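Local atomic coordinates of haloacid dehalogenase domain protein hydrolase (PDB entry 4OVY), a protein that is probably a hydrolase of the haloacid dehalogenase superfamily, perhaps a phosphatase, and binds a calcium ion. Residues A[57-60]-A[61-65]; A[71-74]-A[75-79]; A[111-114]-A[115-118]; A[119-122]-A[123-127]; A[139-142]-A[143-146]. All blocks are in the same frame, centred on the assembly; numbering follows the deposited sequence.

Interactions 1 to 5 follow one another along the chain, each a local contact within one helix or turn. Interaction 1 lies mid-way along helix 55-67. Interaction 2 is in the loop beyond that helix, about 14 Å away between centres, and W74 packs back on V64. Interactions 3 and 4 are the beginning and end of helix 112-125, their centres about 13 Å apart; both touch interaction 1, through I118 and F115 and through W122 and V119. Interactions 1 to 4 thus belong to a helical region inserted between strands 38-41 and 156-161, consistent with a C1 cap. Interaction 5 opens helix 141-152 on the sheet-bearing core, about 9 Å from interaction 4 at the nearest atoms.

Interaction 1: residues A[57-60]-A[61-65]; sequences LAFA and LDRVR
R63 lies alongside F59, which precedes it by one helical turn, both side chains pointing the same way. R63 CB lies 3.6 Å from F59 O. At CG the chain reaches the ring: R63 CG is 3.8 Å from the centroid of the F59 ring and only 16° off its normal, a CH-pi contact over one face, somewhat toward the rim. F59 offers that face because its CG is anti to the backbone N (chi1 165°), while the arginine bends at both chi2 and chi3 to follow the ring. R63 CD follows along the rim, 3.9 Å from F59 CE1. NE then leaves the phenylalanine and is hydrogen-bonded to H107, and the guanidinium plane stays within 19° of the ring plane. This is i to i+4 packing on helix 55-67, a helix of what is probably the C1-type cap of a haloacid dehalogenase fold; I118 and V119 of helix 112-125 also pack on F59, and W122 meets its ring edge-to-face. On another flank of the helix, L57 and L61 repeat the same spacing with methyl groups, CD1 to CD1 at 3.7 Å, their side chains crossing at a slant. A more polar side carries D62. Its OD1 takes a hydrogen from a water at 3.0 Å that also donates to A58 O, and the same OD1 meets R65 NH1 in a salt bridge of 3.2 Å, lying in the guanidinium plane. Its other oxygen, OD2, is hydrogen-bonded to W122 NE1.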
loop_
_atom_site.group_PDB
_atom_site.type_symbol
_atom_site.label_atom_id
_atom_site.label_comp_id
_atom_site.label_asym_id
_atom_site.label_seq_id
_atom_site.Cartn_x
_atom_site.Cartn_y
_atom_site.Cartn_z
ATOM N N LEU A 57 -7.144 19.052 11.313
ATOM C CA LEU A 57 -8.154 20.119 11.280
ATOM C C LEU A 57 -7.531 21.458 11.687
ATOM O O LEU A 57 -7.813 22.493 11.061
ATOM C CB LEU A 57 -9.376 19.763 12.135
ATOM C CG LEU A 57 -10.569 20.725 12.047
ATOM C CD1 LEU A 57 -11.011 20.953 10.607
ATOM C CD2 LEU A 57 -11.722 20.203 12.894
ATOM N N ALA A 58 -6.662 21.441 12.705
ATOM C CA ALA A 58 -5.896 22.636 13.083
ATOM C C ALA A 58 -5.079 23.156 11.890
ATOM O O ALA A 58 -5.053 24.355 11.623
ATOM C CB ALA A 58 -4.984 22.350 14.274
ATOM N N PHE A 59 -4.412 22.244 11.187
ATOM C CA PHE A 59 -3.652 22.579 9.974
ATOM C C PHE A 59 -4.562 23.213 8.922
ATOM O O PHE A 59 -4.257 24.284 8.396
ATOM C CB PHE A 59 -2.962 21.310 9.441
ATOM C CG PHE A 59 -2.450 21.412 8.032
ATOM C CD1 PHE A 59 -1.235 22.031 7.758
ATOM C CD2 PHE A 59 -3.147 20.826 6.982
ATOM C CE1 PHE A 59 -0.742 22.095 6.465
ATOM C CE2 PHE A 59 -2.664 20.892 5.685
ATOM C CZ PHE A 59 -1.463 21.529 5.422
ATOM N N ALA A 60 -5.689 22.561 8.644
ATOM C CA ALA A 60 -6.643 23.058 7.644
ATOM C C ALA A 60 -7.151 24.458 8.000
ATOM O O ALA A 60 -7.291 25.315 7.123
ATOM C CB ALA A 60 -7.805 22.087 7.491
ATOM N N LEU A 61 -7.410 24.688 9.284
ATOM C CA LEU A 61 -7.806 26.007 9.782
ATOM C C LEU A 61 -6.773 27.087 9.456
ATOM O O LEU A 61 -7.124 28.171 8.963
ATOM C CB LEU A 61 -8.065 25.962 11.299
ATOM C CG LEU A 61 -9.516 25.717 11.737
ATOM C CD1 LEU A 61 -10.165 24.529 11.036
ATOM C CD2 LEU A 61 -9.611 25.566 13.251
ATOM N N ASP A 62 -5.503 26.800 9.729
ATOM C CA ASP A 62 -4.436 27.767 9.442
ATOM C C ASP A 62 -4.300 28.007 7.943
ATOM O O ASP A 62 -4.117 29.153 7.496
ATOM C CB ASP A 62 -3.098 27.312 10.034
ATOM C CG ASP A 62 -3.029 27.497 11.541
ATOM O OD1 ASP A 62 -3.922 28.167 12.110
ATOM O OD2 ASP A 62 -2.071 26.975 12.161
ATOM N N ARG A 63 -4.417 26.939 7.162
ATOM C CA ARG A 63 -4.333 27.056 5.704
ATOM C C ARG A 63 -5.475 27.903 5.136
ATOM O O ARG A 63 -5.237 28.770 4.306
ATOM C CB ARG A 63 -4.304 25.677 5.052
ATOM C CG ARG A 63 -3.062 24.856 5.391
ATOM C CD ARG A 63 -1.777 25.500 4.904
ATOM N NE ARG A 63 -1.767 25.664 3.453
ATOM C CZ ARG A 63 -0.961 26.483 2.790
ATOM N NH1 ARG A 63 -0.080 27.251 3.428
ATOM N NH2 ARG A 63 -1.048 26.538 1.469
ATOM N N VAL A 64 -6.701 27.660 5.592
ATOM C CA VAL A 64 -7.862 28.452 5.154
ATOM C C VAL A 64 -7.665 29.926 5.513
ATOM O O VAL A 64 -7.876 30.813 4.683
ATOM C CB VAL A 64 -9.184 27.905 5.744
ATOM C CG1 VAL A 64 -10.331 28.903 5.592
ATOM C CG2 VAL A 64 -9.543 26.585 5.081
ATOM N N ARG A 65 -7.233 30.184 6.743
ATOM C CA ARG A 65 -6.966 31.558 7.174
ATOM C C ARG A 65 -5.927 32.250 6.297
ATOM O O ARG A 65 -6.092 33.414 5.946
ATOM C CB ARG A 65 -6.537 31.591 8.639
ATOM C CG ARG A 65 -7.692 31.308 9.579
ATOM C CD ARG A 65 -7.344 31.597 11.024
ATOM N NE ARG A 65 -8.309 30.962 11.916
ATOM C CZ ARG A 65 -8.105 29.835 12.600
ATOM N NH1 ARG A 65 -6.945 29.180 12.531
ATOM N NH2 ARG A 65 -9.075 29.363 13.375
HETATM O O HOH W 1 -4.642 26.172 14.223
#

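Interaction 2: residues A[71-74]-A[75-79]; sequences HPEW and RTEEP. With EDO (1,2-ethanediol), chain E.
E73 and E77 are brought side by side by different torsions: in E73 the CG lies between the backbone N and the carbonyl carbon (chi1 80°) and the chain bends at chi2, whereas E77 runs extended with its CG anti to the backbone N (chi1 -170°). Both carboxylates point the same way, their planes 31° apart, and E73 OE2 stands 4.3 Å from E77 OE1. A water that donates to both, at 2.8 Å to E73 OE2 and 2.7 Å to E77 OE1, probably eases this pairing of like charges. On its syn side E73 OE2 also accepts from H71 ND1 at 2.7 Å, a histidine-carboxylate bond that is likely to limit the turning of the imidazole, which lies over one face of the W74 indole. E77 OE1 comes to the edge of that same indole, 3.8 Å from W74 CD1. In the backbone, E73 O is shared: E77 N reaches it at 2.9 Å in the carbonyl plane, and T76 N from above that plane at 3.1 Å. R75 extends outward, its NH2 donating to O1 of a 1,2-ethanediol molecule, probably from the crystallisation liquor. W74 turns inward, stacked on F80 and resting on V64. The arrangement is a surface 3-10 turn linking helix 55-67 to helix 80-84, which begins after the cis-proline P79.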
loop_
_atom_site.group_PDB
_atom_site.type_symbol
_atom_site.label_atom_id
_atom_site.label_comp_id
_atom_site.label_asym_id
_atom_site.label_seq_id
_atom_site.Cartn_x
_atom_site.Cartn_y
_atom_site.Cartn_z
ATOM N N HIS A 71 -10.547 34.818 -1.248
ATOM C CA HIS A 71 -11.807 34.080 -1.323
ATOM C C HIS A 71 -12.961 34.811 -0.641
ATOM O O HIS A 71 -13.382 34.431 0.454
ATOM C CB HIS A 71 -11.645 32.683 -0.714
ATOM C CG HIS A 71 -10.799 31.763 -1.535
ATOM N ND1 HIS A 71 -11.298 31.047 -2.600
ATOM C CD2 HIS A 71 -9.488 31.437 -1.443
ATOM C CE1 HIS A 71 -10.330 30.326 -3.136
ATOM N NE2 HIS A 71 -9.221 30.545 -2.453
ATOM N N PRO A 72 -13.494 35.853 -1.300
ATOM C CA PRO A 72 -14.620 36.572 -0.715
ATOM C C PRO A 72 -15.837 35.652 -0.497
ATOM O O PRO A 72 -16.630 35.861 0.430
ATOM C CB PRO A 72 -14.917 37.663 -1.762
ATOM C CG PRO A 72 -14.395 37.116 -3.041
ATOM C CD PRO A 72 -13.158 36.353 -2.646
ATOM N N GLU A 73 -15.954 34.624 -1.331
ATOM C CA GLU A 73 -17.061 33.669 -1.237
ATOM C C GLU A 73 -17.038 32.826 0.052
ATOM O O GLU A 73 -18.079 32.318 0.486
ATOM C CB GLU A 73 -17.109 32.778 -2.489
ATOM C CG GLU A 73 -16.137 31.602 -2.538
ATOM C CD GLU A 73 -14.696 31.962 -2.870
ATOM O OE1 GLU A 73 -14.326 33.158 -2.907
ATOM O OE2 GLU A 73 -13.913 31.007 -3.093
ATOM N N TRP A 74 -15.867 32.706 0.678
ATOM C CA TRP A 74 -15.739 31.919 1.906
ATOM C C TRP A 74 -16.431 32.542 3.125
ATOM O O TRP A 74 -16.635 31.862 4.139
ATOM C CB TRP A 74 -14.268 31.653 2.238
ATOM C CG TRP A 74 -13.611 30.644 1.369
ATOM C CD1 TRP A 74 -14.188 29.891 0.380
ATOM C CD2 TRP A 74 -12.248 30.233 1.439
ATOM N NE1 TRP A 74 -13.260 29.055 -0.182
ATOM C CE2 TRP A 74 -12.059 29.240 0.455
ATOM C CE3 TRP A 74 -11.162 30.616 2.237
ATOM C CZ2 TRP A 74 -10.825 28.629 0.236
ATOM C CZ3 TRP A 74 -9.932 29.997 2.025
ATOM C CH2 TRP A 74 -9.778 29.015 1.036
ATOM N N ARG A 75 -16.795 33.819 3.036
ATOM C CA ARG A 75 -17.589 34.435 4.092
ATOM C C ARG A 75 -18.969 33.790 4.209
ATOM O O ARG A 75 -19.602 33.905 5.247
ATOM C CB ARG A 75 -17.729 35.946 3.881
ATOM C CG ARG A 75 -16.423 36.704 4.008
ATOM C CD ARG A 75 -16.656 38.184 4.260
ATOM N NE ARG A 75 -15.398 38.907 4.456
ATOM C CZ ARG A 75 -14.632 39.405 3.484
ATOM N NH1 ARG A 75 -14.978 39.278 2.205
ATOM N NH2 ARG A 75 -13.503 40.043 3.800
ATOM N N THR A 76 -19.431 33.125 3.151
ATOM C CA THR A 76 -20.724 32.438 3.176
ATOM C C THR A 76 -20.654 30.932 2.879
ATOM O O THR A 76 -21.522 30.186 3.314
ATOM C CB THR A 76 -21.752 33.120 2.232
ATOM O OG1 THR A 76 -21.184 33.329 0.934
ATOM C CG2 THR A 76 -22.185 34.454 2.798
ATOM N N GLU A 77 -19.631 30.478 2.167
ATOM C CA GLU A 77 -19.554 29.082 1.740
ATOM C C GLU A 77 -19.071 28.204 2.895
ATOM O O GLU A 77 -18.059 28.512 3.523
ATOM C CB GLU A 77 -18.604 28.949 0.543
ATOM C CG GLU A 77 -18.622 27.584 -0.136
ATOM C CD GLU A 77 -17.553 27.431 -1.204
ATOM O OE1 GLU A 77 -17.011 28.449 -1.675
ATOM O OE2 GLU A 77 -17.251 26.284 -1.585
ATOM N N GLU A 78 -19.798 27.125 3.179
ATOM C CA GLU A 78 -19.366 26.154 4.200
ATOM C C GLU A 78 -18.443 25.125 3.555
ATOM O O GLU A 78 -18.575 24.836 2.367
ATOM C CB GLU A 78 -20.566 25.437 4.832
ATOM C CG GLU A 78 -21.540 26.339 5.581
ATOM C CD GLU A 78 -20.920 27.051 6.774
ATOM O OE1 GLU A 78 -19.803 26.683 7.204
ATOM O OE2 GLU A 78 -21.556 27.997 7.288
ATOM N N PRO A 79 -17.509 24.557 4.332
ATOM C CA PRO A 79 -17.230 24.785 5.753
ATOM C C PRO A 79 -16.281 25.961 6.018
ATOM O O PRO A 79 -15.892 26.186 7.158
ATOM C CB PRO A 79 -16.551 23.479 6.170
ATOM C CG PRO A 79 -15.808 23.068 4.950
ATOM C CD PRO A 79 -16.623 23.520 3.769
HETATM C C1 EDO E . -10.660 39.173 1.581
HETATM O O1 EDO E . -11.304 40.397 1.955
HETATM C C2 EDO E . -11.516 38.429 0.564
HETATM O O2 EDO E . -11.691 39.237 -0.605
HETATM O O HOH W 2 -15.000 28.465 -3.407
#

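Interaction 3: residues A[111-114]-A[115-118]; sequences TDDE and FENI
F115 N bonds to T111 O at 3.0 Å and E116 N to D112 O at 2.9 Å, the first links of the i to i+4 ladder that N117 and I118 continue. T111 and E114 secure the start of that ladder through each other. The T111 hydroxyl oxygen OG1 accepts from E114 N at 3.0 Å; in return the extended E114 side chain swings back, with its CG anti to the carbonyl carbon (chi1 -75°), and its OE1 accepts from T111 N at 2.9 Å, met from above the carboxylate plane. Within the same first turns, D113 and E116 point the same way with carboxylate planes 74° apart. Their nearest oxygens, D113 OD1 and E116 OE2, are 4.1 Å apart, and a water donates to both, probably softening the repulsion. D112 reaches further: its OD2 forms a salt bridge with R221 of the second subunit. F115 turns to the interior, where R203 makes a cation-pi contact with its ring and H107 meets it edge-to-face. Reciprocal side-chain to backbone bonds between T111 and E114 are the classic capping box, here at the N-terminus of helix 112-125.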
loop_
_atom_site.group_PDB
_atom_site.type_symbol
_atom_site.label_atom_id
_atom_site.label_comp_id
_atom_site.label_asym_id
_atom_site.label_seq_id
_atom_site.Cartn_x
_atom_site.Cartn_y
_atom_site.Cartn_z
ATOM N N THR A 111 2.035 19.916 -6.494
ATOM C CA THR A 111 2.633 18.589 -6.486
ATOM C C THR A 111 2.614 17.984 -5.095
ATOM O O THR A 111 2.430 18.687 -4.096
ATOM C CB THR A 111 4.089 18.590 -6.986
ATOM O OG1 THR A 111 4.911 19.301 -6.061
ATOM C CG2 THR A 111 4.195 19.231 -8.371
ATOM N N ASP A 112 2.822 16.671 -5.046
ATOM C CA ASP A 112 3.004 15.950 -3.782
ATOM C C ASP A 112 4.129 16.554 -2.932
ATOM O O ASP A 112 3.964 16.755 -1.732
ATOM C CB ASP A 112 3.245 14.447 -4.028
ATOM C CG ASP A 112 4.444 14.154 -4.948
ATOM O OD1 ASP A 112 4.869 15.015 -5.751
ATOM O OD2 ASP A 112 4.964 13.026 -4.871
ATOM N N ASP A 113 5.254 16.875 -3.562
ATOM C CA ASP A 113 6.381 17.467 -2.847
ATOM C C ASP A 113 6.063 18.862 -2.304
ATOM O O ASP A 113 6.504 19.222 -1.212
ATOM C CB ASP A 113 7.620 17.519 -3.748
ATOM C CG ASP A 113 8.256 16.154 -3.962
ATOM O OD1 ASP A 113 7.882 15.169 -3.290
ATOM O OD2 ASP A 113 9.152 16.064 -4.818
ATOM N N GLU A 114 5.301 19.648 -3.060
ATOM C CA GLU A 114 4.896 20.974 -2.601
ATOM C C GLU A 114 4.015 20.858 -1.354
ATOM O O GLU A 114 4.216 21.581 -0.365
ATOM C CB GLU A 114 4.203 21.745 -3.740
ATOM C CG GLU A 114 5.215 22.233 -4.775
ATOM C CD GLU A 114 4.638 22.702 -6.101
ATOM O OE1 GLU A 114 3.451 22.466 -6.418
ATOM O OE2 GLU A 114 5.418 23.309 -6.859
ATOM N N PHE A 115 3.070 19.920 -1.385
ATOM C CA PHE A 115 2.193 19.695 -0.245
ATOM C C PHE A 115 2.992 19.218 0.978
ATOM O O PHE A 115 2.766 19.693 2.085
ATOM C CB PHE A 115 1.095 18.690 -0.590
ATOM C CG PHE A 115 0.098 18.500 0.510
ATOM C CD1 PHE A 115 -0.839 19.485 0.787
ATOM C CD2 PHE A 115 0.109 17.351 1.288
ATOM C CE1 PHE A 115 -1.759 19.326 1.817
ATOM C CE2 PHE A 115 -0.804 17.184 2.312
ATOM C CZ PHE A 115 -1.739 18.174 2.579
ATOM N N GLU A 116 3.916 18.281 0.766
ATOM C CA GLU A 116 4.787 17.793 1.840
ATOM C C GLU A 116 5.537 18.939 2.514
ATOM O O GLU A 116 5.581 19.013 3.742
ATOM C CB GLU A 116 5.778 16.743 1.314
ATOM C CG GLU A 116 6.775 16.267 2.369
ATOM C CD GLU A 116 7.735 15.200 1.885
ATOM O OE1 GLU A 116 8.657 14.858 2.648
ATOM O OE2 GLU A 116 7.581 14.698 0.761
ATOM N N ASN A 117 6.120 19.834 1.714
ATOM C CA ASN A 117 6.827 21.007 2.259
ATOM C C ASN A 117 5.932 21.895 3.122
ATOM O O ASN A 117 6.353 22.395 4.161
ATOM C CB ASN A 117 7.448 21.838 1.131
ATOM C CG ASN A 117 8.615 21.135 0.454
ATOM O OD1 ASN A 117 9.206 20.200 1.002
ATOM N ND2 ASN A 117 8.959 21.592 -0.749
ATOM N N ILE A 118 4.695 22.087 2.681
ATOM C CA ILE A 118 3.707 22.852 3.432
ATOM C C ILE A 118 3.393 22.192 4.779
ATOM O O ILE A 118 3.393 22.857 5.816
ATOM C CB ILE A 118 2.422 23.067 2.590
ATOM C CG1 ILE A 118 2.703 24.125 1.520
ATOM C CG2 ILE A 118 1.251 23.506 3.463
ATOM C CD1 ILE A 118 1.661 24.221 0.429
HETATM O O HOH W 3 5.967 14.164 -1.565
#

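Interaction 4: residues A[119-122]-A[123-127]; sequences VTEW and IRKAR
The last turn of helix 112-125 is closed by W122 and A126, which meet both through backbone and through side chain. A126 N donates to W122 O at 2.8 Å. The same turn lays A126 CB over one face of the indole, 3.7 Å from the centroid of the six-membered ring of W122, a CH-pi contact offset toward the rim. W122 presents this face because its CG is anti to the backbone N (chi1 -177°). I123 adds to the packing at right angles, with its CB 3.9 Å from W122 CE3. On the outer side R124 grips E121 side-on with two nitrogens. R124 NE reaches E121 OE2 at 3.0 Å, within the guanidinium plane but above that of the carboxylate, while R124 NH2 meets E121 OE1 at 3.2 Å on the syn side; the two groups are turned 61° against each other. K125 runs extended past the same carboxylate, its NZ still 4.1 Å from E121 OE1, beyond a salt bridge. With an alanine in place of E121 both acceptors go, which is likely to leave the R124 guanidinium without its mate and freer to turn. W122 also packs on A58 of helix 55-67 and on F167 of helix 165-168, joining the probable cap to the chain beyond strand 156-161. The contact is the C-terminal end of helix 112-125, where A126 first leaves helical geometry, with an i to i+3 salt bridge on its outer side.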
loop_
_atom_site.group_PDB
_atom_site.type_symbol
_atom_site.label_atom_id
_atom_site.label_comp_id
_atom_site.label_asym_id
_atom_site.label_seq_id
_atom_site.Cartn_x
_atom_site.Cartn_y
_atom_site.Cartn_z
ATOM N N VAL A 119 3.126 20.893 4.757
ATOM C CA VAL A 119 2.874 20.139 5.985
ATOM C C VAL A 119 4.075 20.188 6.939
ATOM O O VAL A 119 3.918 20.408 8.138
ATOM C CB VAL A 119 2.530 18.665 5.675
ATOM C CG1 VAL A 119 2.531 17.825 6.947
ATOM C CG2 VAL A 119 1.177 18.570 4.981
ATOM N N THR A 120 5.264 19.971 6.401
ATOM C CA THR A 120 6.490 19.929 7.213
ATOM C C THR A 120 6.766 21.262 7.901
ATOM O O THR A 120 7.115 21.307 9.081
ATOM C CB THR A 120 7.686 19.513 6.347
ATOM O OG1 THR A 120 7.467 18.175 5.888
ATOM C CG2 THR A 120 8.997 19.578 7.136
ATOM N N GLU A 121 6.601 22.350 7.164
ATOM C CA GLU A 121 6.775 23.668 7.730
ATOM C C GLU A 121 5.713 23.974 8.785
ATOM O O GLU A 121 6.033 24.512 9.837
ATOM C CB GLU A 121 6.795 24.722 6.629
ATOM C CG GLU A 121 8.058 24.656 5.787
ATOM C CD GLU A 121 9.312 24.900 6.608
ATOM O OE1 GLU A 121 9.619 26.082 6.886
ATOM O OE2 GLU A 121 9.982 23.905 6.980
ATOM N N TRP A 122 4.466 23.601 8.528
ATOM C CA TRP A 122 3.412 23.836 9.508
ATOM C C TRP A 122 3.651 23.044 10.789
ATOM O O TRP A 122 3.552 23.587 11.888
ATOM C CB TRP A 122 2.034 23.479 8.949
ATOM C CG TRP A 122 0.952 23.780 9.928
ATOM C CD1 TRP A 122 0.329 24.981 10.110
ATOM C CD2 TRP A 122 0.381 22.883 10.888
ATOM N NE1 TRP A 122 -0.603 24.882 11.110
ATOM C CE2 TRP A 122 -0.586 23.608 11.612
ATOM C CE3 TRP A 122 0.593 21.536 11.207
ATOM C CZ2 TRP A 122 -1.350 23.032 12.627
ATOM C CZ3 TRP A 122 -0.168 20.966 12.225
ATOM C CH2 TRP A 122 -1.124 21.714 12.919
ATOM N N ILE A 123 3.964 21.761 10.658
ATOM C CA ILE A 123 4.021 20.904 11.841
ATOM C C ILE A 123 5.244 21.188 12.722
ATOM O O ILE A 123 5.280 20.791 13.883
ATOM C CB ILE A 123 3.899 19.402 11.480
ATOM C CG1 ILE A 123 3.258 18.636 12.649
ATOM C CG2 ILE A 123 5.247 18.820 11.074
ATOM C CD1 ILE A 123 2.400 17.474 12.225
ATOM N N ARG A 124 6.236 21.893 12.195
ATOM C CA ARG A 124 7.331 22.331 13.053
ATOM C C ARG A 124 7.100 23.732 13.650
ATOM O O ARG A 124 7.676 24.053 14.683
ATOM C CB ARG A 124 8.674 22.209 12.336
ATOM C CG ARG A 124 8.902 23.200 11.224
ATOM C CD ARG A 124 10.319 23.098 10.676
ATOM N NE ARG A 124 10.657 24.292 9.903
ATOM C CZ ARG A 124 10.924 25.487 10.430
ATOM N NH1 ARG A 124 10.920 25.675 11.751
ATOM N NH2 ARG A 124 11.203 26.508 9.630
ATOM N N LYS A 125 6.235 24.542 13.041
ATOM C CA LYS A 125 5.963 25.902 13.546
ATOM C C LYS A 125 4.753 25.988 14.471
ATOM O O LYS A 125 4.728 26.815 15.391
ATOM C CB LYS A 125 5.774 26.878 12.385
ATOM C CG LYS A 125 7.036 27.115 11.584
ATOM C CD LYS A 125 6.784 28.073 10.437
ATOM C CE LYS A 125 8.048 28.260 9.614
ATOM N NZ LYS A 125 7.945 29.409 8.677
ATOM N N ALA A 126 3.743 25.160 14.218
ATOM C CA ALA A 126 2.522 25.185 15.010
ATOM C C ALA A 126 2.761 24.531 16.361
ATOM O O ALA A 126 3.678 23.724 16.520
ATOM C CB ALA A 126 1.397 24.471 14.277
ATOM N N ARG A 127 1.922 24.864 17.332
ATOM C CA ARG A 127 2.028 24.245 18.650
ATOM C C ARG A 127 0.669 23.998 19.264
ATOM O O ARG A 127 -0.304 24.698 18.968
ATOM C CB ARG A 127 2.877 25.106 19.578
ATOM C CG ARG A 127 2.163 26.307 20.163
ATOM C CD ARG A 127 3.103 27.074 21.067
ATOM N NE ARG A 127 2.454 28.192 21.736
ATOM C CZ ARG A 127 3.039 28.940 22.673
ATOM N NH1 ARG A 127 4.291 28.685 23.059
ATOM N NH2 ARG A 127 2.376 29.950 23.227
#

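Interaction 5: residues A[139-142]-A[143-146]; sequences VYQP and MLEL. With EDO (1,2-ethanediol), chain F.
L144 overlaps V139 at about a right angle, L144 CD1 resting 4.0 Å from V139 CG2, and the same methyl lies 3.8 Å from Q141 OE1. The other end of that amide is the polar link: Q141 NE2 donates to E145 OE2 at 3.1 Å, almost straight at 175°, with the oxygen in the amide plane and met on its anti side. The bend at chi2 (65°) turns the amide toward E145, one turn further on. E145 OE2 has a second partner, S6 OG, and Q141 NE2 also donates to O2 of a 1,2-ethanediol at 3.2 Å. A leucine in place of Q141 would probably leave E145 OE2 with S6 but without its amide donor, its carboxylate freer to turn. M143, built as selenomethionine, sets its CG at the edge of the Y140 ring, 3.8 Å from Y140 CB. Y140 O accepts from L144 N at 3.0 Å and, weakly, from M143 N; Y140 OH is hydrogen-bonded to E265. M143 and L146 both pack on F41, at the end of the strand that leads to the calcium-binding D42. Y140 occupies the N-cap position of helix 141-152, which flanks the central parallel strands of the haloacid dehalogenase core.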
loop_
_atom_site.group_PDB
_atom_site.type_symbol
_atom_site.label_atom_id
_atom_site.label_comp_id
_atom_site.label_asym_id
_atom_site.label_seq_id
_atom_site.Cartn_x
_atom_site.Cartn_y
_atom_site.Cartn_z
ATOM N N VAL A 139 2.705 13.035 21.388
ATOM C CA VAL A 139 2.535 11.616 21.120
ATOM C C VAL A 139 2.625 10.886 22.455
ATOM O O VAL A 139 3.171 11.422 23.429
ATOM C CB VAL A 139 3.589 11.079 20.126
ATOM C CG1 VAL A 139 3.441 11.763 18.769
ATOM C CG2 VAL A 139 5.008 11.258 20.655
ATOM N N TYR A 140 2.075 9.677 22.505
ATOM C CA TYR A 140 2.011 8.915 23.747
ATOM C C TYR A 140 3.239 8.034 23.924
ATOM O O TYR A 140 3.464 7.099 23.159
ATOM C CB TYR A 140 0.739 8.075 23.798
ATOM C CG TYR A 140 -0.532 8.875 23.600
ATOM C CD1 TYR A 140 -0.692 10.137 24.171
ATOM C CD2 TYR A 140 -1.577 8.364 22.842
ATOM C CE1 TYR A 140 -1.854 10.860 23.993
ATOM C CE2 TYR A 140 -2.747 9.081 22.662
ATOM C CZ TYR A 140 -2.882 10.326 23.229
ATOM O OH TYR A 140 -4.041 11.044 23.042
ATOM N N GLN A 141 4.028 8.351 24.946
ATOM C CA GLN A 141 5.252 7.630 25.242
ATOM C C GLN A 141 5.008 6.124 25.427
ATOM O O GLN A 141 5.789 5.312 24.923
ATOM C CB GLN A 141 5.936 8.241 26.476
ATOM C CG GLN A 141 7.129 7.462 27.007
ATOM C CD GLN A 141 8.297 7.407 26.034
ATOM O OE1 GLN A 141 8.539 8.341 25.266
ATOM N NE2 GLN A 141 9.042 6.315 26.082
ATOM N N PRO A 142 3.922 5.739 26.130
ATOM C CA PRO A 142 3.650 4.306 26.233
ATOM C C PRO A 142 3.395 3.630 24.881
ATOM O O PRO A 142 3.735 2.460 24.704
ATOM C CB PRO A 142 2.405 4.246 27.129
ATOM C CG PRO A 142 2.462 5.502 27.924
ATOM C CD PRO A 142 3.010 6.523 26.974
HETATM N N MSE A 143 2.828 4.357 23.925
HETATM C CA MSE A 143 2.589 3.789 22.600
HETATM C C MSE A 143 3.874 3.730 21.812
HETATM O O MSE A 143 4.066 2.816 21.023
HETATM C CB MSE A 143 1.502 4.561 21.843
HETATM C CG MSE A 143 0.165 4.523 22.585
HETATM SE SE MSE A 143 -0.568 2.690 22.720
HETATM C CE MSE A 143 -1.089 2.509 20.831
ATOM N N LEU A 144 4.774 4.687 22.009
ATOM C CA LEU A 144 6.103 4.595 21.393
ATOM C C LEU A 144 6.831 3.332 21.869
ATOM O O LEU A 144 7.484 2.639 21.086
ATOM C CB LEU A 144 6.947 5.819 21.715
ATOM C CG LEU A 144 6.447 7.188 21.252
ATOM C CD1 LEU A 144 7.502 8.235 21.587
ATOM C CD2 LEU A 144 6.118 7.186 19.768
ATOM N N GLU A 145 6.716 3.046 23.158
ATOM C CA GLU A 145 7.272 1.818 23.725
ATOM C C GLU A 145 6.633 0.573 23.112
ATOM O O GLU A 145 7.328 -0.385 22.780
ATOM C CB GLU A 145 7.109 1.805 25.244
ATOM C CG GLU A 145 7.973 2.843 25.935
ATOM C CD GLU A 145 7.633 3.036 27.395
ATOM O OE1 GLU A 145 6.869 2.211 27.958
ATOM O OE2 GLU A 145 8.143 4.017 27.983
ATOM N N LEU A 146 5.313 0.600 22.953
ATOM C CA LEU A 146 4.595 -0.529 22.365
ATOM C C LEU A 146 5.029 -0.772 20.926
ATOM O O LEU A 146 5.288 -1.907 20.542
ATOM C CB LEU A 146 3.079 -0.311 22.449
ATOM C CG LEU A 146 2.205 -1.388 21.805
ATOM C CD1 LEU A 146 2.497 -2.773 22.383
ATOM C CD2 LEU A 146 0.748 -1.024 22.008
HETATM C C1 EDO F . 11.134 4.106 22.088
HETATM O O1 EDO F . 11.320 2.958 22.918
HETATM C C2 EDO F . 10.491 5.212 22.909
HETATM O O2 EDO F . 11.312 5.499 24.049
#